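Side-chain contacts in deoxyribose-phosphate aldolase (Toxoplasma gondii, PDB 4EIV), which belongs to the deoxyribose-phosphate aldolase family and folds as an eight-stranded (beta/alpha)8 barrel, with two copies in the assembly: residues A[202-205]-A[206-210]; A[171-174]-A[175-179]; A[260-264]-A[265-269]; A[195-198]-A[199-203]. All blocks are in the same frame, centred on the assembly; numbering follows the deposited sequence. Where two conformers were deposited one is given.

Contact 1 of 4, residues A[202-205]-A[206-210]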
loop_
_atom_site.group_PDB
_atom_site.type_symbol
_atom_site.label_atom_id
_atom_site.label_comp_id
_atom_site.label_asym_id
_atom_site.label_seq_id
_atom_site.Cartn_x
_atom_site.Cartn_y
_atom_site.Cartn_z
ATOM N N ILE A 202 0.357 19.330 -10.306
ATOM C CA ILE A 202 -0.482 18.268 -10.808
ATOM C C ILE A 202 -1.420 17.748 -9.706
ATOM O O ILE A 202 -2.601 17.480 -9.951
ATOM C CB ILE A 202 0.383 17.153 -11.435
ATOM C CG1 ILE A 202 1.019 17.699 -12.717
ATOM C CG2 ILE A 202 -0.469 15.923 -11.757
ATOM C CD1 ILE A 202 2.111 16.821 -13.318
ATOM N N SER A 203 -0.894 17.595 -8.498
ATOM C CA SER A 203 -1.685 17.146 -7.364
ATOM C C SER A 203 -2.827 18.090 -7.057
ATOM O O SER A 203 -3.941 17.639 -6.813
ATOM C CB SER A 203 -0.801 16.974 -6.134
ATOM O OG SER A 203 0.142 15.928 -6.324
ATOM N N ILE A 204 -2.568 19.395 -7.106
ATOM C CA ILE A 204 -3.630 20.379 -6.871
ATOM C C ILE A 204 -4.705 20.255 -7.946
ATOM O O ILE A 204 -5.911 20.251 -7.662
ATOM C CB ILE A 204 -3.083 21.803 -6.902
ATOM C CG1 ILE A 204 -2.187 22.037 -5.691
ATOM C CG2 ILE A 204 -4.222 22.830 -6.903
ATOM C CD1 ILE A 204 -1.401 23.329 -5.800
ATOM N N ALA A 205 -4.278 20.160 -9.203
ATOM C CA ALA A 205 -5.220 20.041 -10.306
ATOM C C ALA A 205 -6.131 18.835 -10.148
ATOM O O ALA A 205 -7.355 18.915 -10.338
ATOM C CB ALA A 205 -4.481 19.974 -11.642
ATOM N N LEU A 206 -5.544 17.699 -9.809
ATOM C CA LEU A 206 -6.332 16.494 -9.630
ATOM C C LEU A 206 -7.281 16.605 -8.432
ATOM O O LEU A 206 -8.437 16.198 -8.523
ATOM C CB LEU A 206 -5.420 15.295 -9.490
ATOM C CG LEU A 206 -6.118 13.962 -9.319
ATOM C CD1 LEU A 206 -7.161 13.718 -10.394
ATOM C CD2 LEU A 206 -5.073 12.881 -9.306
ATOM N N ARG A 207 -6.806 17.170 -7.322
ATOM C CA ARG A 207 -7.629 17.348 -6.118
ATOM C C ARG A 207 -8.855 18.184 -6.447
ATOM O O ARG A 207 -9.980 17.819 -6.104
ATOM C CB ARG A 207 -6.808 18.032 -5.012
ATOM C CG ARG A 207 -7.559 18.188 -3.676
ATOM C CD ARG A 207 -6.664 18.686 -2.530
ATOM N NE ARG A 207 -5.402 17.936 -2.490
ATOM C CZ ARG A 207 -4.191 18.402 -2.815
ATOM N NH1 ARG A 207 -3.988 19.678 -3.142
ATOM N NH2 ARG A 207 -3.141 17.585 -2.771
ATOM N N GLU A 208 -8.641 19.295 -7.138
ATOM C CA GLU A 208 -9.728 20.195 -7.492
ATOM C C GLU A 208 -10.669 19.599 -8.507
ATOM O O GLU A 208 -11.864 19.839 -8.453
ATOM C CB GLU A 208 -9.179 21.525 -7.981
ATOM C CG GLU A 208 -8.471 22.256 -6.875
ATOM C CD GLU A 208 -7.850 23.557 -7.313
ATOM O OE1 GLU A 208 -7.382 24.283 -6.416
ATOM O OE2 GLU A 208 -7.826 23.851 -8.530
ATOM N N TYR A 209 -10.136 18.819 -9.437
ATOM C CA TYR A 209 -10.968 18.170 -10.434
ATOM C C TYR A 209 -11.916 17.166 -9.769
ATOM O O TYR A 209 -13.111 17.064 -10.138
ATOM C CB TYR A 209 -10.086 17.480 -11.471
ATOM C CG TYR A 209 -10.895 16.890 -12.581
ATOM C CD1 TYR A 209 -11.407 17.697 -13.588
ATOM C CD2 TYR A 209 -11.175 15.530 -12.619
ATOM C CE1 TYR A 209 -12.164 17.166 -14.610
ATOM C CE2 TYR A 209 -11.928 14.989 -13.633
ATOM C CZ TYR A 209 -12.421 15.812 -14.631
ATOM O OH TYR A 209 -13.178 15.289 -15.640
ATOM N N MET A 210 -11.407 16.443 -8.773
ATOM C CA MET A 210 -12.223 15.451 -8.054
ATOM C C MET A 210 -13.357 16.057 -7.229
ATOM O O MET A 210 -14.392 15.412 -7.046
ATOM C CB MET A 210 -11.354 14.578 -7.145
ATOM C CG MET A 210 -10.339 13.715 -7.861
ATOM S SD MET A 210 -10.987 12.679 -9.187
ATOM C CE MET A 210 -9.700 11.424 -9.174
#
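R207 folds back over the preceding turn of its helix, towards S203 and I204. The carbonyl oxygen of S203 sits under the centre of one face of the guanidinium, with S203 O 4.1 Å from R207 CZ. The planar N-H bonds therefore spread above this oxygen instead of pointing at it. The oxygen's helical partner is the backbone R207 N, at 2.9 Å from S203 O. The R207 side chain starts out with CG anti to N (chi1 -177°), then turns at chi3 (-47°). That bend carries R207 NH1 across the I204 side chain, 3.9 Å from I204 CG1.

The other branch of I204 meets E208. These two side chains run alongside each other in the same direction. I204 CG2 lies 3.5 Å from E208 OE1, so a methyl group packs against the carboxylate. The E208 chain is extended, and its CG stays 3.3 Å from I204 O.

The backbone sets these spacings. L206, R207, E208 and Y209 each donate their N-H to the carbonyl four residues earlier. The first three bonds are close to straight; that of Y209 is more bent (150°). Y209 CB rests 3.3 Å from A205 O.

Further out, R207 NH2 has a weak hydrogen bond to N257 OD1, and the Y209 hydroxyl is hydrogen-bonded to R230 NH1. A205 turns its methyl to A172 on helix 165-178. I202 packs on T185, and L206 and Y209 on I232. The inner side of helix 196-210 thus meets the loops beside strands 182-184 and 233-237, with helix 165-178 as its neighbour.

Contact 2 of 4, residues A[171-174]-A[175-179]; sequences AAVA and ALEGG
The carbonyls of A171, A172, V173 and A174 accept in turn from the N-H groups of A175, L176, E177 and G178, a regular alpha-helical ladder whose last bond is the most bent (144°). G179 takes a positive phi of 111°, easily reached by a residue with no side chain, and G179 N is hydrogen-bonded to L176 O (3.0 Å). This end is a Schellman motif.

The one contact between larger side chains is V173 with E177. They lie one turn apart and run across each other at a slant. V173 CG1 is trans to N (chi1 172°), which puts this methyl on the side of the following turn. There V173 CG1 is 3.5 Å from E177 OE2. E177 is extended beyond CG, and its CG passes 3.3 Å from V173 O. The other carboxylate oxygen, OE1, has a long, weak ion pair with R138.

L176 leans back along the helix in the same way as E177. L176 CG comes 3.3 Å from A172 O, so the branch point of the leucine covers a carbonyl already used by the backbone. A175 CB lies 3.4 Å from A171 O. L176 O also accepts from R230 NH2, which adds a side-chain bond at the helix end.

The buried side of this helix is made largely of alanines. A172, A175 and L176 rest on L183 of strand 182-184. A171 and A174 face helix 130-148, touching I137. Helix 196-210 flanks it as well. Helix 165-178 is the link of the beta-alpha-beta unit between strands 152-156 and 182-184.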
loop_
_atom_site.group_PDB
_atom_site.type_symbol
_atom_site.label_atom_id
_atom_site.label_comp_id
_atom_site.label_asym_id
_atom_site.label_seq_id
_atom_site.Cartn_x
_atom_site.Cartn_y
_atom_site.Cartn_z
ATOM N N ALA A 171 -2.681 22.535 -18.653
ATOM C CA ALA A 171 -2.550 21.309 -19.449
ATOM C C ALA A 171 -3.147 20.127 -18.664
ATOM O O ALA A 171 -3.870 19.305 -19.225
ATOM C CB ALA A 171 -1.092 21.053 -19.778
ATOM N N ALA A 172 -2.862 20.070 -17.359
ATOM C CA ALA A 172 -3.404 19.032 -16.486
ATOM C C ALA A 172 -4.930 19.038 -16.504
ATOM O O ALA A 172 -5.560 18.000 -16.693
ATOM C CB ALA A 172 -2.871 19.207 -15.068
ATOM N N VAL A 173 -5.525 20.223 -16.309
ATOM C CA VAL A 173 -6.991 20.316 -16.283
ATOM C C VAL A 173 -7.578 19.934 -17.630
ATOM O O VAL A 173 -8.575 19.222 -17.683
ATOM C CB VAL A 173 -7.459 21.713 -15.826
ATOM C CG1 VAL A 173 -8.969 21.877 -15.997
ATOM C CG2 VAL A 173 -7.002 21.972 -14.378
ATOM N N ALA A 174 -6.984 20.405 -18.715
ATOM C CA ALA A 174 -7.492 20.057 -20.047
ATOM C C ALA A 174 -7.424 18.541 -20.296
ATOM O O ALA A 174 -8.326 17.968 -20.873
ATOM C CB ALA A 174 -6.737 20.822 -21.146
ATOM N N ALA A 175 -6.373 17.889 -19.837
ATOM C CA ALA A 175 -6.209 16.445 -20.000
ATOM C C ALA A 175 -7.269 15.705 -19.188
ATOM O O ALA A 175 -7.818 14.714 -19.657
ATOM C CB ALA A 175 -4.820 16.053 -19.549
ATOM N N LEU A 176 -7.548 16.188 -17.976
ATOM C CA LEU A 176 -8.601 15.614 -17.147
ATOM C C LEU A 176 -9.962 15.764 -17.827
ATOM O O LEU A 176 -10.749 14.811 -17.901
ATOM C CB LEU A 176 -8.633 16.244 -15.753
ATOM C CG LEU A 176 -7.387 15.950 -14.917
ATOM C CD1 LEU A 176 -7.375 16.849 -13.682
ATOM C CD2 LEU A 176 -7.294 14.451 -14.530
ATOM N N GLU A 177 -10.258 16.973 -18.324
ATOM C CA GLU A 177 -11.539 17.213 -19.005
ATOM C C GLU A 177 -11.663 16.355 -20.257
ATOM O O GLU A 177 -12.766 15.944 -20.623
ATOM C CB GLU A 177 -11.694 18.700 -19.345
ATOM C CG GLU A 177 -11.825 19.585 -18.111
ATOM C CD GLU A 177 -11.773 21.088 -18.383
ATOM O OE1 GLU A 177 -11.323 21.507 -19.476
ATOM O OE2 GLU A 177 -12.157 21.855 -17.470
ATOM N N GLY A 178 -10.542 16.086 -20.913
ATOM C CA GLY A 178 -10.538 15.245 -22.090
ATOM C C GLY A 178 -10.779 13.768 -21.812
ATOM O O GLY A 178 -11.057 13.012 -22.737
ATOM N N GLY A 179 -10.668 13.351 -20.552
ATOM C CA GLY A 179 -10.864 11.952 -20.179
ATOM C C GLY A 179 -9.640 11.170 -19.717
ATOM O O GLY A 179 -9.670 9.953 -19.673
#

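Contact 3 of 4, residues A[260-264]-A[265-269]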
loop_
_atom_site.group_PDB
_atom_site.type_symbol
_atom_site.label_atom_id
_atom_site.label_comp_id
_atom_site.label_asym_id
_atom_site.label_seq_id
_atom_site.Cartn_x
_atom_site.Cartn_y
_atom_site.Cartn_z
ATOM N N ARG A 260 -3.067 6.745 1.282
ATOM C CA ARG A 260 -3.820 5.931 0.337
ATOM C C ARG A 260 -3.539 6.272 -1.131
ATOM O O ARG A 260 -3.967 5.547 -2.018
ATOM C CB ARG A 260 -5.308 6.036 0.630
ATOM C CG ARG A 260 -5.699 5.449 1.979
ATOM C CD ARG A 260 -7.191 5.644 2.253
ATOM N NE ARG A 260 -7.604 5.004 3.502
ATOM C CZ ARG A 260 -7.407 5.499 4.730
ATOM N NH1 ARG A 260 -7.837 4.814 5.791
ATOM N NH2 ARG A 260 -6.773 6.665 4.913
ATOM N N SER A 261 -2.811 7.350 -1.396
ATOM C CA SER A 261 -2.519 7.731 -2.781
ATOM C C SER A 261 -1.421 6.912 -3.423
ATOM O O SER A 261 -1.329 6.893 -4.654
ATOM C CB SER A 261 -2.129 9.200 -2.875
ATOM O OG SER A 261 -0.873 9.495 -2.319
ATOM N N ILE A 262 -0.599 6.235 -2.626
ATOM C CA ILE A 262 0.497 5.468 -3.217
ATOM C C ILE A 262 0.148 3.978 -3.217
ATOM O O ILE A 262 0.650 3.169 -2.429
ATOM C CB ILE A 262 1.900 5.830 -2.617
ATOM C CG1 ILE A 262 1.927 5.694 -1.089
ATOM C CG2 ILE A 262 2.296 7.266 -2.997
ATOM C CD1 ILE A 262 3.342 5.707 -0.510
ATOM N N VAL A 263 -0.779 3.665 -4.113
ATOM C CA VAL A 263 -1.205 2.302 -4.418
ATOM C C VAL A 263 -1.152 2.178 -5.944
ATOM O O VAL A 263 -1.396 3.165 -6.686
ATOM C CB VAL A 263 -2.587 1.940 -3.835
ATOM C CG1 VAL A 263 -2.544 2.023 -2.315
ATOM C CG2 VAL A 263 -3.694 2.791 -4.405
ATOM N N ARG A 264 -0.799 0.971 -6.403
ATOM C CA ARG A 264 -0.533 0.726 -7.813
ATOM C C ARG A 264 -1.654 1.167 -8.731
ATOM O O ARG A 264 -1.395 1.633 -9.848
ATOM C CB ARG A 264 -0.177 -0.757 -8.064
ATOM C CG ARG A 264 0.251 -1.015 -9.458
ATOM C CD ARG A 264 0.377 -2.452 -9.776
ATOM N NE ARG A 264 1.470 -3.118 -9.099
ATOM C CZ ARG A 264 1.829 -4.366 -9.372
ATOM N NH1 ARG A 264 1.181 -5.065 -10.298
ATOM N NH2 ARG A 264 2.830 -4.913 -8.720
ATOM N N ASP A 265 -2.897 1.025 -8.280
ATOM C CA ASP A 265 -4.046 1.414 -9.088
ATOM C C ASP A 265 -4.088 2.896 -9.470
ATOM O O ASP A 265 -4.572 3.231 -10.541
ATOM C CB ASP A 265 -5.365 1.038 -8.399
ATOM C CG ASP A 265 -5.742 -0.407 -8.603
ATOM O OD1 ASP A 265 -4.857 -1.280 -8.526
ATOM O OD2 ASP A 265 -6.939 -0.673 -8.839
ATOM N N LYS A 266 -3.464 3.756 -8.658
ATOM C CA LYS A 266 -3.524 5.217 -8.850
ATOM C C LYS A 266 -2.171 5.930 -8.785
ATOM O O LYS A 266 -2.123 7.162 -8.749
ATOM C CB LYS A 266 -4.456 5.846 -7.837
ATOM C CG LYS A 266 -4.071 5.610 -6.396
ATOM C CD LYS A 266 -5.120 6.215 -5.399
ATOM C CE LYS A 266 -6.527 5.601 -5.474
ATOM N NZ LYS A 266 -7.515 6.244 -4.550
ATOM N N PHE A 267 -1.082 5.172 -8.809
ATOM C CA PHE A 267 0.251 5.732 -8.696
ATOM C C PHE A 267 1.233 4.887 -9.453
ATOM O O PHE A 267 1.199 3.662 -9.351
ATOM C CB PHE A 267 0.653 5.807 -7.238
ATOM C CG PHE A 267 1.971 6.441 -7.040
ATOM C CD1 PHE A 267 2.180 7.753 -7.433
ATOM C CD2 PHE A 267 3.011 5.748 -6.456
ATOM C CE1 PHE A 267 3.418 8.346 -7.254
ATOM C CE2 PHE A 267 4.251 6.335 -6.272
ATOM C CZ PHE A 267 4.446 7.653 -6.678
ATOM N N ARG A 268 2.114 5.549 -10.217
ATOM C CA ARG A 268 3.161 4.861 -10.942
ATOM C C ARG A 268 4.405 5.742 -10.905
ATOM O O ARG A 268 4.308 6.983 -10.814
ATOM C CB ARG A 268 2.806 4.580 -12.413
ATOM C CG ARG A 268 1.542 3.838 -12.658
ATOM C CD ARG A 268 1.609 2.346 -12.271
ATOM N NE ARG A 268 0.244 1.890 -12.122
ATOM C CZ ARG A 268 -0.589 1.615 -13.116
ATOM N NH1 ARG A 268 -0.190 1.635 -14.376
ATOM N NH2 ARG A 268 -1.839 1.299 -12.846
ATOM N N VAL A 269 5.559 5.104 -11.002
ATOM C CA VAL A 269 6.814 5.782 -11.144
ATOM C C VAL A 269 7.413 5.302 -12.454
ATOM O O VAL A 269 7.608 4.099 -12.662
ATOM C CB VAL A 269 7.762 5.495 -9.989
ATOM C CG1 VAL A 269 9.141 6.066 -10.244
ATOM C CG2 VAL A 269 7.178 6.053 -8.710
HETATM O O HOH W 1 -6.069 4.024 -2.377
HETATM O O HOH W 2 -2.133 8.800 -6.572
#
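One face of the F267 ring carries I262 CG2, a CH-pi contact with the methyl carbon 4.0 Å from the ring centroid and 16° off the normal. The methyl is shifted towards the rim, and I262 CG2 is 3.8 Å from F267 CD2. F29 meets F267 edge-to-face. The R268 guanidinium is held at its edge instead. R264 O lies in its plane and takes two bonds side-on, from R268 NE at 2.8 Å and from R268 NH2 at 3.0 Å. The remaining nitrogen, R268 NH1, makes salt bridges to E31 and E116. The group is thus fixed in rotation.

V263 O accepts from K266 N at 2.9 Å, with the donor well above the carbonyl plane. V263 CG2 is tight against K266 CG (3.5 Å), and the two side chains run alongside each other. One water bridges S261 O and K266 O, donating to both. I262 also packs on F21 of the second subunit.

The turn brings the chain from helix 243-257 into strand 267-271. That strand pairs with 233-237 on one side and 30-34 on the other. It is the closing eighth strand of the TIM barrel, and the reach of R268 to E116 is consistent with a side chain inside the barrel.

Contact 4 of 4, residues A[195-198]-A[199-203]; sequences TMFT and VHLIS
The chi1 of F197 (173°) turns its ring away from the backbone N, to the carbonyl side. L201 CG lies beside its N (chi1 -68°), the rotation that turns its CD1 methyl back to the ring one turn earlier. L201 CG lies over one face of the F197 ring. The closest touch is at the far end of the ring, where F197 CZ is 3.6 Å from L201 CD1.

At the helix start T195 and T198 form a capping box. T198 N donates to T195 OG1 at 3.1 Å, and T195 N donates to T198 OG1 at the same distance. T195 O then takes the first helical bond, from V199 N, and this bond is nearly straight (170°).

A water donates to F197 O and lies in the plane of the H200 ring, 2.9 Å from H200 ND1. V199 O is gripped twice, by S203 N at 2.9 Å and by S203 OG at 2.8 Å, from opposite faces of its carbonyl plane. S203 OG is also hydrogen-bonded to N257 ND2.

V199 and H200 pack on helix 243-257, and M196 O accepts from Q252. F197, T198 and L201 touch helix 165-178. V199 reaches I236 and I202 reaches I234, both on strand 233-237. The first turns of helix 196-210 thus lie between two helices and over that strand.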
loop_
_atom_site.group_PDB
_atom_site.type_symbol
_atom_site.label_atom_id
_atom_site.label_comp_id
_atom_site.label_asym_id
_atom_site.label_seq_id
_atom_site.Cartn_x
_atom_site.Cartn_y
_atom_site.Cartn_z
ATOM N N THR A 195 9.495 17.231 -11.108
ATOM C CA THR A 195 10.112 17.950 -9.989
ATOM C C THR A 195 9.065 18.064 -8.886
ATOM O O THR A 195 7.869 17.845 -9.113
ATOM C CB THR A 195 10.548 19.361 -10.345
ATOM O OG1 THR A 195 9.412 20.095 -10.791
ATOM C CG2 THR A 195 11.661 19.375 -11.415
ATOM N N MET A 196 9.525 18.387 -7.689
ATOM C CA MET A 196 8.613 18.633 -6.579
ATOM C C MET A 196 7.559 19.669 -7.013
ATOM O O MET A 196 6.361 19.521 -6.763
ATOM C CB MET A 196 9.438 19.104 -5.384
ATOM C CG MET A 196 8.678 19.394 -4.130
ATOM S SD MET A 196 9.849 19.831 -2.831
ATOM C CE MET A 196 8.682 20.336 -1.558
ATOM N N PHE A 197 8.011 20.705 -7.706
ATOM C CA PHE A 197 7.137 21.777 -8.185
ATOM C C PHE A 197 6.056 21.253 -9.101
ATOM O O PHE A 197 4.887 21.530 -8.875
ATOM C CB PHE A 197 8.002 22.853 -8.886
ATOM C CG PHE A 197 7.216 23.937 -9.566
ATOM C CD1 PHE A 197 6.611 24.933 -8.842
ATOM C CD2 PHE A 197 7.093 23.948 -10.940
ATOM C CE1 PHE A 197 5.884 25.942 -9.477
ATOM C CE2 PHE A 197 6.387 24.954 -11.583
ATOM C CZ PHE A 197 5.776 25.934 -10.848
ATOM N N THR A 198 6.430 20.487 -10.123
ATOM C CA THR A 198 5.395 20.003 -11.043
ATOM C C THR A 198 4.477 18.980 -10.400
ATOM O O THR A 198 3.282 18.933 -10.712
ATOM C CB THR A 198 5.976 19.481 -12.377
ATOM O OG1 THR A 198 6.776 18.302 -12.195
ATOM C CG2 THR A 198 6.765 20.551 -13.076
ATOM N N VAL A 199 5.007 18.121 -9.536
ATOM C CA VAL A 199 4.138 17.150 -8.863
ATOM C C VAL A 199 3.120 17.884 -7.969
ATOM O O VAL A 199 1.967 17.461 -7.859
ATOM C CB VAL A 199 4.970 16.099 -8.074
ATOM C CG1 VAL A 199 4.075 15.251 -7.137
ATOM C CG2 VAL A 199 5.741 15.220 -9.038
ATOM N N HIS A 200 3.544 18.954 -7.310
ATOM C CA HIS A 200 2.628 19.740 -6.488
ATOM C C HIS A 200 1.479 20.339 -7.324
ATOM O O HIS A 200 0.303 20.218 -6.969
ATOM C CB HIS A 200 3.431 20.827 -5.745
ATOM C CG HIS A 200 2.598 21.720 -4.889
ATOM N ND1 HIS A 200 2.471 23.070 -5.118
ATOM C CD2 HIS A 200 1.805 21.440 -3.830
ATOM C CE1 HIS A 200 1.671 23.592 -4.208
ATOM N NE2 HIS A 200 1.253 22.627 -3.413
ATOM N N LEU A 201 1.815 20.924 -8.474
ATOM C CA LEU A 201 0.797 21.494 -9.344
ATOM C C LEU A 201 -0.179 20.471 -9.881
ATOM O O LEU A 201 -1.383 20.709 -9.937
ATOM C CB LEU A 201 1.444 22.276 -10.497
ATOM C CG LEU A 201 2.186 23.550 -10.123
ATOM C CD1 LEU A 201 2.616 24.245 -11.404
ATOM C CD2 LEU A 201 1.302 24.464 -9.276
ATOM N N ILE A 202 0.357 19.330 -10.306
ATOM C CA ILE A 202 -0.482 18.268 -10.808
ATOM C C ILE A 202 -1.420 17.748 -9.706
ATOM O O ILE A 202 -2.601 17.480 -9.951
ATOM C CB ILE A 202 0.383 17.153 -11.435
ATOM C CG1 ILE A 202 1.019 17.699 -12.717
ATOM C CG2 ILE A 202 -0.469 15.923 -11.757
ATOM C CD1 ILE A 202 2.111 16.821 -13.318
ATOM N N SER A 203 -0.894 17.595 -8.498
ATOM C CA SER A 203 -1.685 17.146 -7.364
ATOM C C SER A 203 -2.827 18.090 -7.057
ATOM O O SER A 203 -3.941 17.639 -6.813
ATOM C CB SER A 203 -0.801 16.974 -6.134
ATOM O OG SER A 203 0.142 15.928 -6.324
HETATM O O HOH W 3 4.250 23.873 -7.216
#

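Contacts 4 and 1 are successive parts of helix 196-210. They share I202 and S203, and their centres are 11 Å apart. N257 is hydrogen-bonded to S203 and, weakly, to R207. Contact 2 lies on the neighbouring helix, with its centre 10 Å from that of contact 1. The two helices touch at A205 CB and A172 CB, 3.9 Å apart, and at Y209 OH and L176 O, 3.4 Å apart. R230 is hydrogen-bonded to both Y209 OH and L176 O. Contact 3 touches none of the others. Its nearest atoms are about 6 Å from contact 1 and about 7 Å from contact 4. It leads into the barrel wall, whereas the other three belong to the surrounding helices.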